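Side-chain contacts in proto-oncogene tyrosine-protein kinase receptor Ret (Danio rerio, PDB 7AMK), which probably acts as a cell-surface receptor tyrosine kinase that recognises GDNF bound to its co-receptor GFR alpha 1 through its cadherin-like ectodomain: residues D45-W50 with S72-G77; V193-K198 with G308-T313; H315-K320 with V351-N356. The protein carries 4 engineered substitutions. All coordinates share one frame; numbering follows the deposited sequence.

In the fold
The three contacts follow one another along the chain, in different parts of the cadherin-like ectodomain. Interaction 1 is a surface contact between two loops of the first domain, and it is purely apolar. Interaction 2 is partly buried and polar: an arginine beside two calcium ions binds a backbone carbonyl across the boundary between the second and third domains. Interaction 3 is the buried one, where two strands of the third domain meet through leucines and aromatic rings. Interactions 2 and 3 both use strand 312-321, and their centres lie about 26 Å apart. Interaction 1 stands well apart, its centre about 46 Å from that of interaction 2.

Interaction 1 of 3, residues D45-W50 with S72-G77; sequences DAFTSW and SSLRSG
L74 carries the apolar contact for the 72-77 loop, and F47 and W50 receive it. Its methyl CD2 lies 3.8 Å from F47 CD2 and 4.0 Å from W50 CH2. One methyl thus touches both aromatic rings. CG of L74 adds a second touch to the indole, 4.1 Å from W50 CH2. L74 leaves its backbone to one side of 45-50, but with CG beside the backbone N (chi1 -78°) its branch end comes across. The F47 and L74 side chains cross at about a right angle.

Both segments lie in connections of RET cadherin-like domain 1. Segment 45-50 follows strand 37-40 and ends in a 3-10 turn; 72-77 starts on the last residue of helix 68-72. Strand 83-92 packs beside both, with L85 against W50 and L74 and L87 against F47. F113 of strand 106-114 also touches W50 and L74.

Within 45-50 the aromatic residues also pack on each other. F47 CB sits over the centre of the W50 ring, 3.7 Å above its plane. D45 CB covers one face of the F47 ring, offset toward the rim.

Backbone bonding shapes each loop. W50 N donates to F47 O in the 3-10 turn at 2.9 Å. R75 is the centre of an inverse gamma turn, where S76 N makes a weak bond to L74 O.

Interaction 2 of 3, residues V193-K198 with G308-T313; sequences VDREEK and GNVRGT. With CA (calcium ion), chain L; CA (calcium ion), chain M.
The backbones of 193-198 and 308-313 come nearest at E196 and V310 (CA atoms 6.7 Å apart). Residues 195-197 have helical angles without the regular helical bonds, and 312-313 begin a strand. NH1 and NH2 of R195 both donate to R311 O: NH1 at 2.8 Å, on a lone pair in the carbonyl plane, NH2 at 3.1 Å, nearly along the C=O axis. Bends at chi2 (-71°) and chi3 (-58°) bring the R195 chain end there.

This is a cadherin-type calcium site between the second and third domains. D194 OD1 and E196 OE1 bind one calcium ion, each at 2.3 Å. Two waters, E142 and D231 complete it. E196 OE2 binds the other ion at 2.6 Å and forms a salt bridge to R195 NH2; D228, E229 and D265 help bind this ion. D194 OD1 also accepts from E196 N, an Asx turn. Replacing R195 with alanine would remove both donors to R311 O and is likely to leave E196 OE2 with calcium but no arginine mate.

V310 and R195 run past each other in opposite directions, V310 CG1 3.7 Å from R195 NH1. V310 CG2 meets E196 O. The R311 guanidinium forms salt bridges to E199 and E302.

Interaction 3 of 3, residues H315-K320 with V351-N356; sequences HEYKLK and VLLHFN. With NAG (2-acetamido-2-deoxy-beta-D-glucopyranose), chain F.
L319 and Y317 of strand 315-320 pack on F355 and L353 of strand 351-356 in the buried interior of the third cadherin-like domain, by apolar and CH-pi contacts. L319 CB sits over one face of the F355 ring, 4.2 Å from its centroid and 19° off the ring normal. It is displaced toward the rim, near CD1 and CE1. The L319 branch, its CG anti to the backbone N (chi1 -177°), runs along the phenyl side chain in the opposite direction and brings L319 CD2 to 4.1 Å from F355 CB. At the ring edge, F355 CZ lies 3.9 Å from Y317 O, in the plane of the ring.

The two strands belong to different sheets of a beta sandwich, the fold of cadherin domains. The axes of these two six-residue segments approach to 9.4 Å, and their directions differ by 33°. Y317, L319, L353 and F355 all point inward between the sheets. V339 and L335 of strand 331-341 and I296 of strand 294-303 extend this core.

Y317 and L353 cross at about a right angle. L353 CD1 makes an off-centre CH-pi contact with the Y317 ring and comes to 3.8 Å from Y317 CD2. The ring also stacks with H298.

N356 points away from strand 315-320. Its ND2 is bonded to C1 of an N-acetylglucosamine at 1.4 Å, the N-linked glycan bond, and also hydrogen-bonds to D243.

Interaction 1 of 3, residues D45-W50 with S72-G77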
# COMPACT_ATOMS: atom_id res chain seq x y z
N ASP A 45 45.27 -4.63 38.01
CA ASP A 45 45.11 -3.91 39.26
C ASP A 45 46.00 -4.50 40.35
O ASP A 45 46.31 -5.70 40.36
CB ASP A 45 43.65 -3.93 39.71
CG ASP A 45 42.83 -2.82 39.09
OD1 ASP A 45 42.92 -1.67 39.58
OD2 ASP A 45 42.11 -3.08 38.09
N ALA A 46 46.40 -3.64 41.29
CA ALA A 46 47.22 -4.07 42.42
C ALA A 46 46.40 -4.83 43.46
O ALA A 46 46.91 -5.79 44.06
CB ALA A 46 47.87 -2.87 43.09
N PHE A 47 45.15 -4.43 43.67
CA PHE A 47 44.35 -5.06 44.71
C PHE A 47 43.99 -6.49 44.37
O PHE A 47 43.56 -7.23 45.25
CB PHE A 47 43.07 -4.25 45.00
CG PHE A 47 42.21 -3.99 43.78
CD1 PHE A 47 41.54 -5.03 43.16
CD2 PHE A 47 42.04 -2.71 43.29
CE1 PHE A 47 40.74 -4.80 42.07
CE2 PHE A 47 41.23 -2.47 42.19
CZ PHE A 47 40.58 -3.52 41.58
N THR A 48 44.17 -6.91 43.12
CA THR A 48 43.76 -8.25 42.76
C THR A 48 44.58 -9.29 43.51
O THR A 48 44.08 -10.38 43.82
CB THR A 48 43.86 -8.46 41.25
OG1 THR A 48 43.20 -7.38 40.58
CG2 THR A 48 43.19 -9.77 40.84
N SER A 49 45.84 -8.96 43.84
CA SER A 49 46.65 -9.88 44.64
C SER A 49 46.28 -9.90 46.12
O SER A 49 46.94 -10.61 46.88
CB SER A 49 48.12 -9.54 44.47
OG SER A 49 48.56 -10.06 43.23
N TRP A 50 45.26 -9.13 46.54
CA TRP A 50 44.61 -9.37 47.82
C TRP A 50 43.72 -10.61 47.81
O TRP A 50 43.17 -10.96 48.86
CB TRP A 50 43.72 -8.18 48.22
CG TRP A 50 44.39 -6.83 48.24
CD1 TRP A 50 45.70 -6.57 48.04
CD2 TRP A 50 43.75 -5.57 48.49
NE1 TRP A 50 45.93 -5.22 48.13
CE2 TRP A 50 44.75 -4.58 48.41
CE3 TRP A 50 42.44 -5.18 48.77
CZ2 TRP A 50 44.48 -3.23 48.59
CZ3 TRP A 50 42.17 -3.83 48.96
CH2 TRP A 50 43.19 -2.88 48.86
N SER A 72 42.66 3.23 52.44
CA SER A 72 43.02 4.59 52.10
C SER A 72 43.88 4.68 50.84
O SER A 72 43.92 5.74 50.21
CB SER A 72 43.72 5.24 53.29
OG SER A 72 44.75 4.39 53.78
N SER A 73 44.53 3.59 50.44
CA SER A 73 45.43 3.59 49.30
C SER A 73 44.76 3.22 47.97
O SER A 73 45.45 3.17 46.94
CB SER A 73 46.60 2.63 49.56
OG SER A 73 47.31 3.06 50.70
N LEU A 74 43.46 2.97 47.96
CA LEU A 74 42.75 2.65 46.72
C LEU A 74 42.53 3.93 45.91
O LEU A 74 41.72 4.78 46.30
CB LEU A 74 41.41 1.99 47.04
CG LEU A 74 41.48 0.52 47.43
CD1 LEU A 74 40.16 0.08 48.03
CD2 LEU A 74 41.81 -0.27 46.17
N ARG A 75 43.24 4.05 44.79
CA ARG A 75 43.12 5.21 43.91
C ARG A 75 41.89 5.05 43.02
O ARG A 75 41.96 4.73 41.84
CB ARG A 75 44.39 5.38 43.07
CG ARG A 75 45.47 6.18 43.77
CD ARG A 75 46.59 6.61 42.85
NE ARG A 75 47.33 7.72 43.44
CZ ARG A 75 48.10 7.61 44.52
NH1 ARG A 75 48.22 6.46 45.17
NH2 ARG A 75 48.76 8.67 44.96
N SER A 76 40.72 5.30 43.62
CA SER A 76 39.49 5.35 42.84
C SER A 76 39.16 6.77 42.35
O SER A 76 38.59 6.91 41.26
CB SER A 76 38.32 4.82 43.67
OG SER A 76 37.97 5.72 44.70
N GLY A 77 39.51 7.81 43.09
CA GLY A 77 39.04 9.15 42.81
C GLY A 77 37.88 9.59 43.67
O GLY A 77 37.54 10.78 43.67

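Interaction 2 of 3, residues V193-K198 with G308-T313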
# COMPACT_ATOMS: atom_id res chain seq x y z
N VAL A 193 14.88 -27.57 30.99
CA VAL A 193 13.63 -26.84 30.93
C VAL A 193 13.35 -26.45 29.48
O VAL A 193 14.18 -26.64 28.59
CB VAL A 193 13.65 -25.61 31.87
CG1 VAL A 193 13.96 -26.11 33.26
CG2 VAL A 193 14.73 -24.58 31.42
N ASP A 194 12.14 -25.94 29.24
CA ASP A 194 11.64 -25.64 27.90
C ASP A 194 11.16 -24.20 27.90
O ASP A 194 10.15 -23.87 28.54
CB ASP A 194 10.53 -26.63 27.50
CG ASP A 194 9.94 -26.36 26.09
OD1 ASP A 194 10.49 -25.55 25.32
OD2 ASP A 194 8.89 -26.96 25.75
N ARG A 195 11.91 -23.33 27.22
CA ARG A 195 11.53 -21.93 27.18
C ARG A 195 10.10 -21.78 26.65
O ARG A 195 9.34 -20.92 27.11
CB ARG A 195 12.52 -21.15 26.31
CG ARG A 195 12.46 -19.61 26.46
CD ARG A 195 11.21 -18.97 25.85
NE ARG A 195 11.07 -19.27 24.43
CZ ARG A 195 10.17 -18.74 23.60
NH1 ARG A 195 9.31 -17.82 24.00
NH2 ARG A 195 10.14 -19.14 22.34
N GLU A 196 9.70 -22.65 25.72
CA GLU A 196 8.36 -22.58 25.14
C GLU A 196 7.27 -22.99 26.12
O GLU A 196 6.10 -22.67 25.90
CB GLU A 196 8.27 -23.45 23.87
CG GLU A 196 8.76 -22.76 22.58
CD GLU A 196 10.30 -22.70 22.45
OE1 GLU A 196 10.98 -23.66 22.89
OE2 GLU A 196 10.81 -21.70 21.89
N GLU A 197 7.61 -23.71 27.17
CA GLU A 197 6.60 -23.97 28.18
C GLU A 197 6.56 -22.86 29.21
O GLU A 197 5.47 -22.42 29.60
CB GLU A 197 6.86 -25.31 28.88
N LYS A 198 7.73 -22.37 29.63
CA LYS A 198 7.80 -21.35 30.67
C LYS A 198 9.09 -20.57 30.52
O LYS A 198 10.17 -21.17 30.43
CB LYS A 198 7.70 -22.02 32.05
CG LYS A 198 6.87 -21.21 33.05
CD LYS A 198 6.93 -21.83 34.45
CE LYS A 198 6.02 -21.08 35.41
NZ LYS A 198 6.13 -21.59 36.80
N GLY A 308 -0.47 -19.27 21.49
CA GLY A 308 -0.91 -19.62 22.82
C GLY A 308 -0.28 -18.75 23.89
O GLY A 308 0.06 -19.25 24.97
N ASN A 309 -0.08 -17.46 23.59
CA ASN A 309 0.46 -16.49 24.55
C ASN A 309 1.89 -16.85 24.96
O ASN A 309 2.27 -16.73 26.12
CB ASN A 309 -0.45 -16.37 25.78
CG ASN A 309 -0.35 -15.01 26.45
N VAL A 310 2.67 -17.31 23.98
CA VAL A 310 4.09 -17.58 24.14
C VAL A 310 4.83 -16.88 23.01
O VAL A 310 4.48 -17.05 21.84
CB VAL A 310 4.42 -19.08 24.12
CG1 VAL A 310 5.92 -19.28 24.01
CG2 VAL A 310 3.86 -19.76 25.37
N ARG A 311 5.85 -16.10 23.36
CA ARG A 311 6.57 -15.31 22.38
C ARG A 311 7.20 -16.21 21.32
O ARG A 311 7.93 -17.15 21.64
CB ARG A 311 7.65 -14.48 23.05
CG ARG A 311 7.10 -13.44 24.05
CD ARG A 311 8.20 -12.93 24.97
NE ARG A 311 9.29 -12.33 24.20
CZ ARG A 311 10.55 -12.73 24.26
NH1 ARG A 311 10.95 -13.66 25.11
NH2 ARG A 311 11.44 -12.18 23.43
N GLY A 312 6.89 -15.93 20.07
CA GLY A 312 7.60 -16.50 18.94
C GLY A 312 7.78 -15.46 17.85
O GLY A 312 7.69 -14.25 18.12
N THR A 313 8.01 -15.92 16.62
CA THR A 313 8.30 -15.06 15.48
C THR A 313 7.33 -15.35 14.35
O THR A 313 7.06 -16.52 14.03
CB THR A 313 9.76 -15.24 15.00
OG1 THR A 313 10.65 -15.12 16.12
CG2 THR A 313 10.14 -14.21 13.93
CA CA L . 12.07 -25.51 23.67
CA CA M . 13.27 -22.38 21.64
O HOH W 1 10.62 -26.74 22.31
O HOH W 2 12.95 -27.33 24.82

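Interaction 3 of 3, residues H315-K320 with V351-N356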
# COMPACT_ATOMS: atom_id res chain seq x y z
N HIS A 315 6.94 -14.53 10.33
CA HIS A 315 7.63 -14.06 9.14
C HIS A 315 6.64 -13.74 8.02
O HIS A 315 5.65 -14.45 7.84
CB HIS A 315 8.66 -15.08 8.63
CG HIS A 315 9.75 -15.38 9.61
ND1 HIS A 315 10.99 -14.78 9.55
CD2 HIS A 315 9.80 -16.24 10.66
CE1 HIS A 315 11.76 -15.25 10.52
NE2 HIS A 315 11.05 -16.13 11.21
N GLU A 316 6.92 -12.68 7.26
CA GLU A 316 6.12 -12.32 6.09
C GLU A 316 7.01 -12.31 4.85
O GLU A 316 8.04 -11.62 4.83
CB GLU A 316 5.48 -10.95 6.23
CG GLU A 316 4.54 -10.75 7.40
CD GLU A 316 3.85 -9.39 7.34
OE1 GLU A 316 3.82 -8.79 6.25
OE2 GLU A 316 3.35 -8.93 8.39
N TYR A 317 6.60 -13.05 3.83
CA TYR A 317 7.30 -13.10 2.55
C TYR A 317 6.39 -12.52 1.48
O TYR A 317 5.25 -12.98 1.30
CB TYR A 317 7.69 -14.55 2.22
CG TYR A 317 8.71 -15.09 3.19
CD1 TYR A 317 10.06 -14.90 2.96
CD2 TYR A 317 8.32 -15.77 4.35
CE1 TYR A 317 11.00 -15.36 3.81
CE2 TYR A 317 9.27 -16.25 5.23
CZ TYR A 317 10.61 -16.04 4.95
OH TYR A 317 11.60 -16.48 5.81
N LYS A 318 6.87 -11.50 0.78
CA LYS A 318 6.05 -10.79 -0.20
C LYS A 318 6.75 -10.77 -1.55
O LYS A 318 7.90 -10.34 -1.64
CB LYS A 318 5.77 -9.36 0.29
CG LYS A 318 5.18 -9.30 1.70
CD LYS A 318 4.99 -7.86 2.18
N LEU A 319 6.07 -11.23 -2.59
CA LEU A 319 6.63 -11.13 -3.93
C LEU A 319 6.52 -9.69 -4.40
O LEU A 319 5.44 -9.09 -4.34
CB LEU A 319 5.92 -12.08 -4.89
CG LEU A 319 6.45 -12.13 -6.33
CD1 LEU A 319 7.94 -12.45 -6.35
CD2 LEU A 319 5.67 -13.15 -7.17
N LYS A 320 7.63 -9.11 -4.84
CA LYS A 320 7.68 -7.70 -5.21
C LYS A 320 8.18 -7.55 -6.65
O LYS A 320 8.95 -8.38 -7.13
CB LYS A 320 8.61 -6.92 -4.26
CG LYS A 320 8.19 -5.51 -3.97
CD LYS A 320 9.01 -4.94 -2.83
N VAL A 351 11.42 -24.72 4.96
CA VAL A 351 10.11 -24.74 4.31
C VAL A 351 10.25 -24.21 2.89
O VAL A 351 10.92 -23.19 2.65
CB VAL A 351 9.04 -23.91 5.07
CG1 VAL A 351 8.88 -24.40 6.48
CG2 VAL A 351 9.43 -22.44 5.09
N LEU A 352 9.62 -24.90 1.95
CA LEU A 352 9.60 -24.50 0.55
C LEU A 352 8.32 -23.70 0.29
O LEU A 352 7.21 -24.21 0.51
CB LEU A 352 9.68 -25.74 -0.34
CG LEU A 352 9.82 -25.50 -1.84
CD1 LEU A 352 11.00 -24.61 -2.15
CD2 LEU A 352 9.94 -26.82 -2.58
N LEU A 353 8.46 -22.46 -0.17
CA LEU A 353 7.32 -21.63 -0.51
C LEU A 353 7.17 -21.53 -2.02
O LEU A 353 8.16 -21.59 -2.75
CB LEU A 353 7.45 -20.23 0.08
CG LEU A 353 7.51 -20.14 1.60
CD1 LEU A 353 7.73 -18.69 2.02
CD2 LEU A 353 6.24 -20.72 2.17
N HIS A 354 5.93 -21.34 -2.48
CA HIS A 354 5.60 -21.34 -3.89
C HIS A 354 4.76 -20.12 -4.22
O HIS A 354 3.73 -19.87 -3.59
CB HIS A 354 4.81 -22.60 -4.30
CG HIS A 354 5.52 -23.88 -3.98
ND1 HIS A 354 5.16 -24.67 -2.91
CD2 HIS A 354 6.56 -24.49 -4.57
CE1 HIS A 354 5.95 -25.73 -2.87
NE2 HIS A 354 6.81 -25.64 -3.87
N PHE A 355 5.20 -19.37 -5.23
CA PHE A 355 4.42 -18.29 -5.80
C PHE A 355 4.01 -18.73 -7.20
O PHE A 355 4.87 -18.96 -8.06
CB PHE A 355 5.21 -16.98 -5.81
CG PHE A 355 5.40 -16.38 -4.42
CD1 PHE A 355 4.41 -15.60 -3.85
CD2 PHE A 355 6.58 -16.60 -3.70
CE1 PHE A 355 4.58 -15.06 -2.57
CE2 PHE A 355 6.75 -16.06 -2.44
CZ PHE A 355 5.74 -15.28 -1.87
N ASN A 356 2.70 -18.89 -7.40
CA ASN A 356 2.11 -19.32 -8.67
C ASN A 356 1.73 -18.06 -9.43
O ASN A 356 0.67 -17.48 -9.19
CB ASN A 356 0.91 -20.22 -8.41
CG ASN A 356 0.27 -20.69 -9.67
OD1 ASN A 356 0.91 -20.74 -10.71
ND2 ASN A 356 -1.01 -21.06 -9.60
C1 NAG F . -1.72 -21.55 -10.76
C2 NAG F . -2.28 -22.96 -10.52
C3 NAG F . -3.14 -23.42 -11.69
C4 NAG F . -4.19 -22.37 -12.05
C5 NAG F . -3.50 -21.04 -12.30
C6 NAG F . -4.48 -19.92 -12.62
C7 NAG F . -0.88 -24.39 -9.09
C8 NAG F . 0.26 -25.36 -9.04
N2 NAG F . -1.20 -23.91 -10.30
O3 NAG F . -3.79 -24.64 -11.33
O4 NAG F . -4.87 -22.77 -13.23
O5 NAG F . -2.80 -20.66 -11.11
O6 NAG F . -5.07 -19.41 -11.43
O7 NAG F . -1.49 -24.04 -8.07